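Long-range contacts in putative transcriptional regulator (Listeria innocua, PDB 3LWF), which probably binds DNA as a dimeric transcription factor of the Rrf2 family, through a winged helix-turn-helix domain: residues M20-L30 with I98-L108; I65-K75 with G82-P90. One frame throughout, in Å; residues are numbered along the deposited sequence.

Contact 1 of 2, residues M20-L30 with I98-L108; sequences MKITTKGRYGL and IIRTLEGPIVL. With SO4 (sulfate ion), chain F.
Helix 24-38, the first of the winged helix-turn-helix domain, has its N-terminus held by the carboxylate of Glu-103, the residue just after helix 95-102. Segments 24-30 and 98-102 run at 137° to each other, with 8.2 Å between their axes at closest approach. Glu-103 OE2 accepts two hydrogen bonds, one on its syn side from Thr-23 OG1 at 2.6 Å and one through its anti lone pair from Gly-26 N at 2.8 Å. Thr-23 N donates to Glu-103 OE1 at 3.1 Å, nearly straight (168°), from above the carboxylate plane. Glu-103 CG passes close to the backbone of Gly-26, and the bend at chi2 (-77°) then swings the carboxylate onto the helix start; glycine suits this place because Glu-103 CG and Ile-99 CD1 crowd its backbone. Thr-23 is also the N-cap residue, for its OG1 accepts from Lys-25 N; threonine thus serves both jobs with one hydroxyl. The helix N-terminus probably favours the charged carboxylate. Gly-29 lets Leu-102 CD1 come tight against its CA, at 3.2 Å, while Leu-30 lays its two methyls on Ile-98 and Ile-99. Before the helix, Ile-22 CG1 meets Ile-106 CD1, and the selenium of selenomethionine Met-20 lies against Leu-108 CD1 at 3.9 Å. Val-107 extends a beta ladder into the second subunit, and Arg-27 forms a salt bridge with Glu-115 of that subunit, so the contact borders the dimer interface. A water joins Lys-21 N to Val-107 O. Beside Gly-104 a sulfate, probably from the crystallisation liquor, accepts through O4 from Lys-25 NZ and Gly-104 N.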
loop_
_atom_site.group_PDB
_atom_site.type_symbol
_atom_site.label_atom_id
_atom_site.label_comp_id
_atom_site.label_asym_id
_atom_site.label_seq_id
_atom_site.Cartn_x
_atom_site.Cartn_y
_atom_site.Cartn_z
HETATM N N MSE A 20 2.301 0.586 -6.100
HETATM C CA MSE A 20 1.426 -0.518 -6.494
HETATM C C MSE A 20 0.785 -0.200 -7.842
HETATM O O MSE A 20 0.781 0.968 -8.302
HETATM C CB MSE A 20 0.389 -0.834 -5.409
HETATM C CG MSE A 20 -0.594 0.244 -5.211
HETATM SE SE MSE A 20 -1.684 0.079 -3.597
HETATM C CE MSE A 20 -2.346 1.863 -3.896
ATOM N N LYS A 21 0.249 -1.228 -8.491
ATOM C CA LYS A 21 -0.251 -1.070 -9.858
ATOM C C LYS A 21 -1.668 -0.473 -9.910
ATOM O O LYS A 21 -2.644 -1.184 -9.959
ATOM C CB LYS A 21 -0.153 -2.400 -10.605
ATOM C CG LYS A 21 -0.427 -2.332 -12.081
ATOM C CD LYS A 21 -0.263 -3.712 -12.703
ATOM C CE LYS A 21 -0.722 -3.753 -14.144
ATOM N NZ LYS A 21 -0.830 -5.179 -14.573
ATOM N N ILE A 22 -1.774 0.847 -9.885
ATOM C CA ILE A 22 -3.022 1.504 -10.198
ATOM C C ILE A 22 -2.753 2.242 -11.470
ATOM O O ILE A 22 -1.982 3.191 -11.484
ATOM C CB ILE A 22 -3.515 2.458 -9.084
ATOM C CG1 ILE A 22 -3.656 1.701 -7.766
ATOM C CG2 ILE A 22 -4.871 3.091 -9.454
ATOM C CD1 ILE A 22 -4.156 2.533 -6.632
ATOM N N THR A 23 -3.392 1.782 -12.542
ATOM C CA THR A 23 -3.087 2.196 -13.911
ATOM C C THR A 23 -3.913 3.389 -14.317
ATOM O O THR A 23 -4.650 3.994 -13.504
ATOM C CB THR A 23 -3.345 1.039 -14.890
ATOM O OG1 THR A 23 -4.749 0.859 -15.085
ATOM C CG2 THR A 23 -2.750 -0.242 -14.334
ATOM N N THR A 24 -3.785 3.758 -15.579
ATOM C CA THR A 24 -4.584 4.858 -16.081
ATOM C C THR A 24 -6.074 4.549 -16.071
ATOM O O THR A 24 -6.878 5.460 -16.106
ATOM C CB THR A 24 -4.148 5.277 -17.479
ATOM O OG1 THR A 24 -4.242 4.158 -18.349
ATOM C CG2 THR A 24 -2.717 5.795 -17.444
ATOM N N LYS A 25 -6.453 3.283 -15.991
ATOM C CA LYS A 25 -7.850 2.950 -16.046
ATOM C C LYS A 25 -8.552 3.496 -14.798
ATOM O O LYS A 25 -9.540 4.217 -14.896
ATOM C CB LYS A 25 -8.024 1.417 -16.130
ATOM C CG LYS A 25 -7.440 0.776 -17.344
ATOM C CD LYS A 25 -7.779 -0.765 -17.346
ATOM C CE LYS A 25 -6.981 -1.484 -16.239
ATOM N NZ LYS A 25 -6.821 -2.936 -16.364
ATOM N N GLY A 26 -8.021 3.154 -13.626
ATOM C CA GLY A 26 -8.543 3.650 -12.366
ATOM C C GLY A 26 -8.356 5.153 -12.251
ATOM O O GLY A 26 -9.241 5.873 -11.797
ATOM N N ARG A 27 -7.186 5.630 -12.613
ATOM C CA ARG A 27 -6.900 7.037 -12.424
ATOM C C ARG A 27 -7.787 7.906 -13.308
ATOM O O ARG A 27 -8.318 8.903 -12.862
ATOM C CB ARG A 27 -5.423 7.352 -12.668
ATOM C CG ARG A 27 -4.505 6.729 -11.613
ATOM C CD ARG A 27 -3.074 6.828 -12.048
ATOM N NE ARG A 27 -2.180 5.959 -11.294
ATOM C CZ ARG A 27 -1.225 6.368 -10.468
ATOM N NH1 ARG A 27 -0.994 7.651 -10.231
ATOM N NH2 ARG A 27 -0.473 5.464 -9.875
ATOM N N TYR A 28 -7.895 7.563 -14.581
ATOM C CA TYR A 28 -8.751 8.349 -15.480
ATOM C C TYR A 28 -10.238 8.141 -15.166
ATOM O O TYR A 28 -11.049 9.019 -15.433
ATOM C CB TYR A 28 -8.476 8.008 -16.932
ATOM C CG TYR A 28 -7.126 8.432 -17.450
ATOM C CD1 TYR A 28 -6.227 9.139 -16.668
ATOM C CD2 TYR A 28 -6.762 8.140 -18.756
ATOM C CE1 TYR A 28 -4.976 9.490 -17.158
ATOM C CE2 TYR A 28 -5.541 8.505 -19.261
ATOM C CZ TYR A 28 -4.646 9.171 -18.458
ATOM O OH TYR A 28 -3.428 9.533 -18.969
ATOM N N GLY A 29 -10.580 6.968 -14.639
ATOM C CA GLY A 29 -11.909 6.717 -14.122
ATOM C C GLY A 29 -12.241 7.718 -13.023
ATOM O O GLY A 29 -13.338 8.253 -12.958
ATOM N N LEU A 30 -11.275 7.943 -12.145
ATOM C CA LEU A 30 -11.428 8.917 -11.119
ATOM C C LEU A 30 -11.553 10.299 -11.721
ATOM O O LEU A 30 -12.391 11.070 -11.259
ATOM C CB LEU A 30 -10.280 8.932 -10.104
ATOM C CG LEU A 30 -10.470 8.132 -8.814
ATOM C CD1 LEU A 30 -9.238 8.340 -7.892
ATOM C CD2 LEU A 30 -11.807 8.467 -8.055
ATOM N N ILE A 98 -15.094 3.188 -7.720
ATOM C CA ILE A 98 -14.559 3.533 -8.996
ATOM C C ILE A 98 -13.344 2.662 -9.370
ATOM O O ILE A 98 -13.326 2.063 -10.435
ATOM C CB ILE A 98 -14.068 5.011 -9.035
ATOM C CG1 ILE A 98 -15.143 6.051 -8.655
ATOM C CG2 ILE A 98 -13.414 5.293 -10.378
ATOM C CD1 ILE A 98 -16.531 5.760 -9.015
ATOM N N ILE A 99 -12.343 2.611 -8.477
ATOM C CA ILE A 99 -11.081 1.964 -8.730
ATOM C C ILE A 99 -11.302 0.472 -8.966
ATOM O O ILE A 99 -10.789 -0.074 -9.923
ATOM C CB ILE A 99 -10.089 2.153 -7.532
ATOM C CG1 ILE A 99 -9.644 3.620 -7.349
ATOM C CG2 ILE A 99 -8.857 1.227 -7.639
ATOM C CD1 ILE A 99 -8.922 4.223 -8.508
ATOM N N ARG A 100 -12.066 -0.199 -8.125
ATOM C CA ARG A 100 -12.240 -1.647 -8.325
ATOM C C ARG A 100 -13.116 -1.960 -9.535
ATOM O O ARG A 100 -13.050 -3.072 -10.067
ATOM C CB ARG A 100 -12.795 -2.322 -7.081
ATOM C CG ARG A 100 -11.883 -2.215 -5.867
ATOM C CD ARG A 100 -12.151 -3.358 -4.900
ATOM N NE ARG A 100 -11.533 -3.160 -3.593
ATOM C CZ ARG A 100 -12.032 -2.387 -2.637
ATOM N NH1 ARG A 100 -13.152 -1.696 -2.847
ATOM N NH2 ARG A 100 -11.401 -2.276 -1.476
ATOM N N THR A 101 -13.923 -0.996 -9.991
ATOM C CA THR A 101 -14.685 -1.196 -11.237
ATOM C C THR A 101 -13.752 -1.199 -12.445
ATOM O O THR A 101 -13.946 -1.963 -13.391
ATOM C CB THR A 101 -15.804 -0.121 -11.417
ATOM O OG1 THR A 101 -16.720 -0.191 -10.321
ATOM C CG2 THR A 101 -16.558 -0.299 -12.723
ATOM N N LEU A 102 -12.724 -0.369 -12.411
ATOM C CA LEU A 102 -11.873 -0.126 -13.585
ATOM C C LEU A 102 -10.532 -0.884 -13.590
ATOM O O LEU A 102 -9.992 -1.160 -14.667
ATOM C CB LEU A 102 -11.656 1.395 -13.775
ATOM C CG LEU A 102 -12.934 2.104 -14.283
ATOM C CD1 LEU A 102 -12.775 3.614 -14.328
ATOM C CD2 LEU A 102 -13.341 1.573 -15.677
ATOM N N GLU A 103 -9.990 -1.197 -12.410
ATOM C CA GLU A 103 -8.740 -1.927 -12.295
ATOM C C GLU A 103 -8.988 -3.375 -12.125
ATOM O O GLU A 103 -9.957 -3.792 -11.525
ATOM C CB GLU A 103 -7.930 -1.457 -11.102
ATOM C CG GLU A 103 -7.498 0.002 -11.235
ATOM C CD GLU A 103 -6.325 0.166 -12.196
ATOM O OE1 GLU A 103 -5.335 -0.560 -12.051
ATOM O OE2 GLU A 103 -6.372 1.010 -13.092
ATOM N N GLY A 104 -8.064 -4.168 -12.596
ATOM C CA GLY A 104 -8.007 -5.526 -12.108
ATOM C C GLY A 104 -7.679 -5.562 -10.611
ATOM O O GLY A 104 -7.444 -4.516 -9.968
ATOM N N PRO A 105 -7.660 -6.770 -10.041
ATOM C CA PRO A 105 -7.290 -6.931 -8.634
ATOM C C PRO A 105 -5.974 -6.230 -8.387
ATOM O O PRO A 105 -5.051 -6.440 -9.154
ATOM C CB PRO A 105 -7.143 -8.463 -8.475
ATOM C CG PRO A 105 -8.006 -9.030 -9.551
ATOM C CD PRO A 105 -7.866 -8.063 -10.717
ATOM N N ILE A 106 -5.882 -5.376 -7.373
ATOM C CA ILE A 106 -4.627 -4.675 -7.075
ATOM C C ILE A 106 -3.921 -5.353 -5.881
ATOM O O ILE A 106 -4.494 -5.489 -4.805
ATOM C CB ILE A 106 -4.898 -3.224 -6.717
ATOM C CG1 ILE A 106 -5.482 -2.456 -7.915
ATOM C CG2 ILE A 106 -3.655 -2.562 -6.171
ATOM C CD1 ILE A 106 -6.317 -1.263 -7.426
ATOM N N VAL A 107 -2.700 -5.812 -6.113
ATOM C CA VAL A 107 -1.918 -6.495 -5.100
ATOM C C VAL A 107 -1.111 -5.456 -4.337
ATOM O O VAL A 107 -0.370 -4.696 -4.941
ATOM C CB VAL A 107 -0.968 -7.514 -5.723
ATOM C CG1 VAL A 107 -0.075 -8.156 -4.641
ATOM C CG2 VAL A 107 -1.773 -8.553 -6.443
ATOM N N LEU A 108 -1.335 -5.383 -3.025
ATOM C CA LEU A 108 -0.584 -4.465 -2.167
ATOM C C LEU A 108 0.784 -5.069 -1.913
ATOM O O LEU A 108 1.781 -4.390 -1.970
ATOM C CB LEU A 108 -1.304 -4.216 -0.831
ATOM C CG LEU A 108 -0.599 -3.278 0.150
ATOM C CD1 LEU A 108 -0.417 -1.952 -0.500
ATOM C CD2 LEU A 108 -1.432 -3.131 1.461
HETATM S S SO4 F . -4.621 -4.331 -14.558
HETATM O O1 SO4 F . -3.542 -4.487 -13.578
HETATM O O2 SO4 F . -4.031 -4.012 -15.860
HETATM O O3 SO4 F . -5.306 -5.624 -14.552
HETATM O O4 SO4 F . -5.485 -3.228 -14.109
HETATM O O HOH W 1 0.087 -3.533 -7.397
#

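Contact 2 of 2, residues I65-K75 with G82-P90. With SO4 (sulfate ion), chain L; SO4 (sulfate ion), chain G.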
loop_
_atom_site.group_PDB
_atom_site.type_symbol
_atom_site.label_atom_id
_atom_site.label_comp_id
_atom_site.label_asym_id
_atom_site.label_seq_id
_atom_site.Cartn_x
_atom_site.Cartn_y
_atom_site.Cartn_z
ATOM N N ILE A 65 -15.776 4.350 -19.690
ATOM C CA ILE A 65 -17.087 4.810 -19.215
ATOM C C ILE A 65 -18.083 3.627 -19.160
ATOM O O ILE A 65 -19.001 3.635 -18.373
ATOM C CB ILE A 65 -17.633 5.961 -20.079
ATOM C CG1 ILE A 65 -18.668 6.819 -19.308
ATOM C CG2 ILE A 65 -18.200 5.397 -21.360
ATOM C CD1 ILE A 65 -18.095 7.722 -18.187
ATOM N N GLY A 66 -17.854 2.607 -19.953
ATOM C CA GLY A 66 -18.753 1.439 -20.036
ATOM C C GLY A 66 -18.876 0.723 -18.701
ATOM O O GLY A 66 -19.971 0.575 -18.162
ATOM N N PRO A 67 -17.742 0.301 -18.131
ATOM C CA PRO A 67 -17.825 -0.370 -16.835
ATOM C C PRO A 67 -18.441 0.527 -15.758
ATOM O O PRO A 67 -19.180 0.024 -14.921
ATOM C CB PRO A 67 -16.378 -0.697 -16.529
ATOM C CG PRO A 67 -15.742 -0.849 -17.876
ATOM C CD PRO A 67 -16.411 0.153 -18.754
ATOM N N LEU A 68 -18.155 1.843 -15.785
ATOM C CA LEU A 68 -18.753 2.774 -14.836
ATOM C C LEU A 68 -20.283 2.833 -15.001
ATOM O O LEU A 68 -21.042 2.838 -14.015
ATOM C CB LEU A 68 -18.165 4.205 -14.997
ATOM C CG LEU A 68 -16.680 4.344 -14.625
ATOM C CD1 LEU A 68 -16.127 5.784 -14.877
ATOM C CD2 LEU A 68 -16.485 3.927 -13.174
ATOM N N ARG A 69 -20.724 2.847 -16.244
ATOM C CA ARG A 69 -22.142 2.915 -16.553
ATOM C C ARG A 69 -22.811 1.607 -16.135
ATOM O O ARG A 69 -23.835 1.592 -15.448
ATOM C CB ARG A 69 -22.329 3.209 -18.052
ATOM C CG ARG A 69 -23.758 3.548 -18.463
ATOM C CD ARG A 69 -23.970 3.418 -19.982
ATOM N NE ARG A 69 -23.608 2.070 -20.381
ATOM C CZ ARG A 69 -22.696 1.749 -21.295
ATOM N NH1 ARG A 69 -22.063 2.697 -21.979
ATOM N NH2 ARG A 69 -22.415 0.462 -21.526
ATOM N N ASN A 70 -22.212 0.502 -16.512
ATOM C CA ASN A 70 -22.791 -0.802 -16.177
ATOM C C ASN A 70 -22.857 -1.019 -14.657
ATOM O O ASN A 70 -23.696 -1.732 -14.206
ATOM C CB ASN A 70 -21.998 -1.931 -16.845
ATOM C CG ASN A 70 -22.187 -1.970 -18.380
ATOM O OD1 ASN A 70 -23.086 -1.355 -18.921
ATOM N ND2 ASN A 70 -21.335 -2.705 -19.062
ATOM N N ALA A 71 -21.961 -0.406 -13.877
ATOM C CA ALA A 71 -21.965 -0.577 -12.429
ATOM C C ALA A 71 -22.893 0.437 -11.739
ATOM O O ALA A 71 -22.947 0.437 -10.536
ATOM C CB ALA A 71 -20.529 -0.455 -11.861
ATOM N N GLY A 72 -23.530 1.333 -12.504
ATOM C CA GLY A 72 -24.466 2.322 -11.986
ATOM C C GLY A 72 -23.850 3.611 -11.462
ATOM O O GLY A 72 -24.534 4.423 -10.841
ATOM N N ILE A 73 -22.564 3.806 -11.707
ATOM C CA ILE A 73 -21.850 4.947 -11.149
ATOM C C ILE A 73 -22.145 6.203 -11.976
ATOM O O ILE A 73 -22.193 7.335 -11.429
ATOM C CB ILE A 73 -20.332 4.639 -11.038
ATOM C CG1 ILE A 73 -20.123 3.525 -10.003
ATOM C CG2 ILE A 73 -19.515 5.881 -10.635
ATOM C CD1 ILE A 73 -18.721 2.804 -10.054
ATOM N N VAL A 74 -22.321 6.009 -13.286
ATOM C CA VAL A 74 -22.661 7.104 -14.171
ATOM C C VAL A 74 -23.880 6.676 -14.960
ATOM O O VAL A 74 -24.223 5.496 -14.981
ATOM C CB VAL A 74 -21.523 7.442 -15.116
ATOM C CG1 VAL A 74 -20.304 7.807 -14.308
ATOM C CG2 VAL A 74 -21.280 6.291 -16.182
ATOM N N LYS A 75 -24.580 7.647 -15.536
ATOM C CA LYS A 75 -25.640 7.363 -16.498
ATOM C C LYS A 75 -25.402 8.121 -17.786
ATOM O O LYS A 75 -24.881 9.276 -17.747
ATOM C CB LYS A 75 -26.995 7.781 -15.956
ATOM C CG LYS A 75 -27.614 6.744 -15.054
ATOM C CD LYS A 75 -29.049 6.529 -15.366
ATOM C CE LYS A 75 -29.642 5.423 -14.512
ATOM N NZ LYS A 75 -30.443 5.994 -13.434
ATOM N N GLY A 82 -26.500 15.234 -25.217
ATOM C CA GLY A 82 -26.300 14.170 -24.230
ATOM C C GLY A 82 -24.902 14.101 -23.626
ATOM O O GLY A 82 -24.093 15.058 -23.657
ATOM N N GLY A 83 -24.583 12.944 -23.095
ATOM C CA GLY A 83 -23.351 12.807 -22.379
ATOM C C GLY A 83 -23.615 11.969 -21.171
ATOM O O GLY A 83 -24.371 10.992 -21.248
ATOM N N TYR A 84 -22.908 12.285 -20.092
ATOM C CA TYR A 84 -22.930 11.497 -18.874
ATOM C C TYR A 84 -23.191 12.400 -17.689
ATOM O O TYR A 84 -22.903 13.617 -17.730
ATOM C CB TYR A 84 -21.608 10.736 -18.712
ATOM C CG TYR A 84 -21.461 9.691 -19.772
ATOM C CD1 TYR A 84 -21.958 8.405 -19.585
ATOM C CD2 TYR A 84 -20.874 9.998 -20.980
ATOM C CE1 TYR A 84 -21.865 7.455 -20.591
ATOM C CE2 TYR A 84 -20.744 9.058 -21.963
ATOM C CZ TYR A 84 -21.259 7.800 -21.765
ATOM O OH TYR A 84 -21.157 6.907 -22.772
ATOM N N VAL A 85 -23.802 11.820 -16.672
ATOM C CA VAL A 85 -23.995 12.444 -15.362
ATOM C C VAL A 85 -23.584 11.438 -14.275
ATOM O O VAL A 85 -23.648 10.230 -14.501
ATOM C CB VAL A 85 -25.481 12.871 -15.119
ATOM C CG1 VAL A 85 -25.900 13.949 -16.158
ATOM C CG2 VAL A 85 -26.462 11.674 -15.125
ATOM N N LEU A 86 -23.164 11.931 -13.107
ATOM C CA LEU A 86 -22.910 11.037 -11.983
ATOM C C LEU A 86 -24.242 10.425 -11.530
ATOM O O LEU A 86 -25.237 11.092 -11.466
ATOM C CB LEU A 86 -22.258 11.803 -10.825
ATOM C CG LEU A 86 -21.596 10.980 -9.717
ATOM C CD1 LEU A 86 -20.437 10.233 -10.316
ATOM C CD2 LEU A 86 -21.097 11.905 -8.598
ATOM N N ASN A 87 -24.286 9.147 -11.266
ATOM C CA ASN A 87 -25.541 8.546 -10.881
ATOM C C ASN A 87 -25.652 8.300 -9.380
ATOM O O ASN A 87 -26.073 7.248 -8.935
ATOM C CB ASN A 87 -25.733 7.240 -11.600
ATOM C CG ASN A 87 -27.143 6.708 -11.441
ATOM O OD1 ASN A 87 -28.098 7.454 -11.510
ATOM N ND2 ASN A 87 -27.268 5.422 -11.257
ATOM N N GLY A 88 -25.364 9.285 -8.583
ATOM C CA GLY A 88 -25.528 9.105 -7.153
ATOM C C GLY A 88 -24.911 10.269 -6.441
ATOM O O GLY A 88 -24.417 11.215 -7.059
ATOM N N ASP A 89 -24.911 10.167 -5.127
ATOM C CA ASP A 89 -24.418 11.217 -4.277
ATOM C C ASP A 89 -22.897 11.089 -4.188
ATOM O O ASP A 89 -22.423 10.052 -3.788
ATOM C CB ASP A 89 -25.046 10.989 -2.901
ATOM C CG ASP A 89 -24.840 12.132 -1.958
ATOM O OD1 ASP A 89 -24.060 13.052 -2.246
ATOM O OD2 ASP A 89 -25.518 12.108 -0.916
ATOM N N PRO A 90 -22.146 12.160 -4.503
ATOM C CA PRO A 90 -20.703 12.117 -4.311
ATOM C C PRO A 90 -20.266 11.851 -2.860
ATOM O O PRO A 90 -19.126 11.431 -2.638
ATOM C CB PRO A 90 -20.209 13.493 -4.813
ATOM C CG PRO A 90 -21.391 14.294 -5.093
ATOM C CD PRO A 90 -22.621 13.460 -4.999
HETATM S S SO4 L . -19.599 -1.945 -22.521
HETATM O O1 SO4 L . -19.457 -3.161 -23.335
HETATM O O2 SO4 L . -18.376 -1.694 -21.710
HETATM O O3 SO4 L . -19.896 -0.770 -23.340
HETATM O O4 SO4 L . -20.773 -2.192 -21.688
HETATM S S SO4 G . -31.469 3.798 -11.135
HETATM O O1 SO4 G . -32.897 4.016 -11.410
HETATM O O2 SO4 G . -31.263 3.385 -9.757
HETATM O O3 SO4 G . -30.941 2.741 -11.986
HETATM O O4 SO4 G . -30.738 5.044 -11.293
#
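Val-74 and Lys-75 pair antiparallel with Leu-86 and Val-85 in the two-stranded hairpin that forms the wing of the winged helix-turn-helix domain, just after helix 58-70. Lys-75 and Val-85 are the hydrogen-bonded pair, each N donating to the other's O, with Lys-75 N to Val-85 O at 2.9 Å; Val-74 and Leu-86 form the non-hydrogen-bonded pair. Helix 58-70 ends in a Schellman motif at Gly-72, whose positive phi (85°) suits a residue without a side chain and swings the chain into the strand. Asn-87 closes the base of the hairpin with two bonds: its backbone N gives to Ile-73 O at 2.8 Å, and its ND2 gives to Gly-72 O at 2.9 Å, with that oxygen close to the amide plane. Its CG stands anti to the backbone N (chi1 -169°), which carries the amide back toward the helix end; asparagine supplies a donor for the carbonyl there and an acceptor, OD1, for a weak bond from Lys-75 NZ. Tyr-84 ties the wing to the helix. Ile-65 CG1 sits over one face of the Tyr-84 ring in a CH-pi contact, 3.6 Å from the ring centroid and 16° off the normal, while Ile-65 CG2 touches the hydroxyl end. Val-74 CG2 approaches the ring obliquely. The side chains of Val-74 and Leu-86 diverge, yet both pack on helix 24-38, Val-74 on Leu-36 and Leu-86 on Ala-37, buried places that suit branched aliphatic residues. On the outer side, Val-85 CG2 packs against the aliphatic root of Lys-75, 4.0 Å from its CB.

Contact 1 and contact 2 have centres about 17 Å apart and touch directly through helix 95-102. Contact 2 lies within the stretch of chain that separates the two halves of contact 1, and strand 83-86 is followed by helix 95-102. Ile-98 CD1 packs on Ile-73 CG2 at 3.4 Å, and Leu-102 CD2 meets Pro-67 CB at 3.9 Å, so helix 95-102 faces helix 24-38 and also the end of helix 58-70 and the turn after it. Contact 1 connects this domain to the dimer interface, whereas no other chain of the assembly touches contact 2, leaving its wing placed consistently with the DNA-binding role of wings in related proteins.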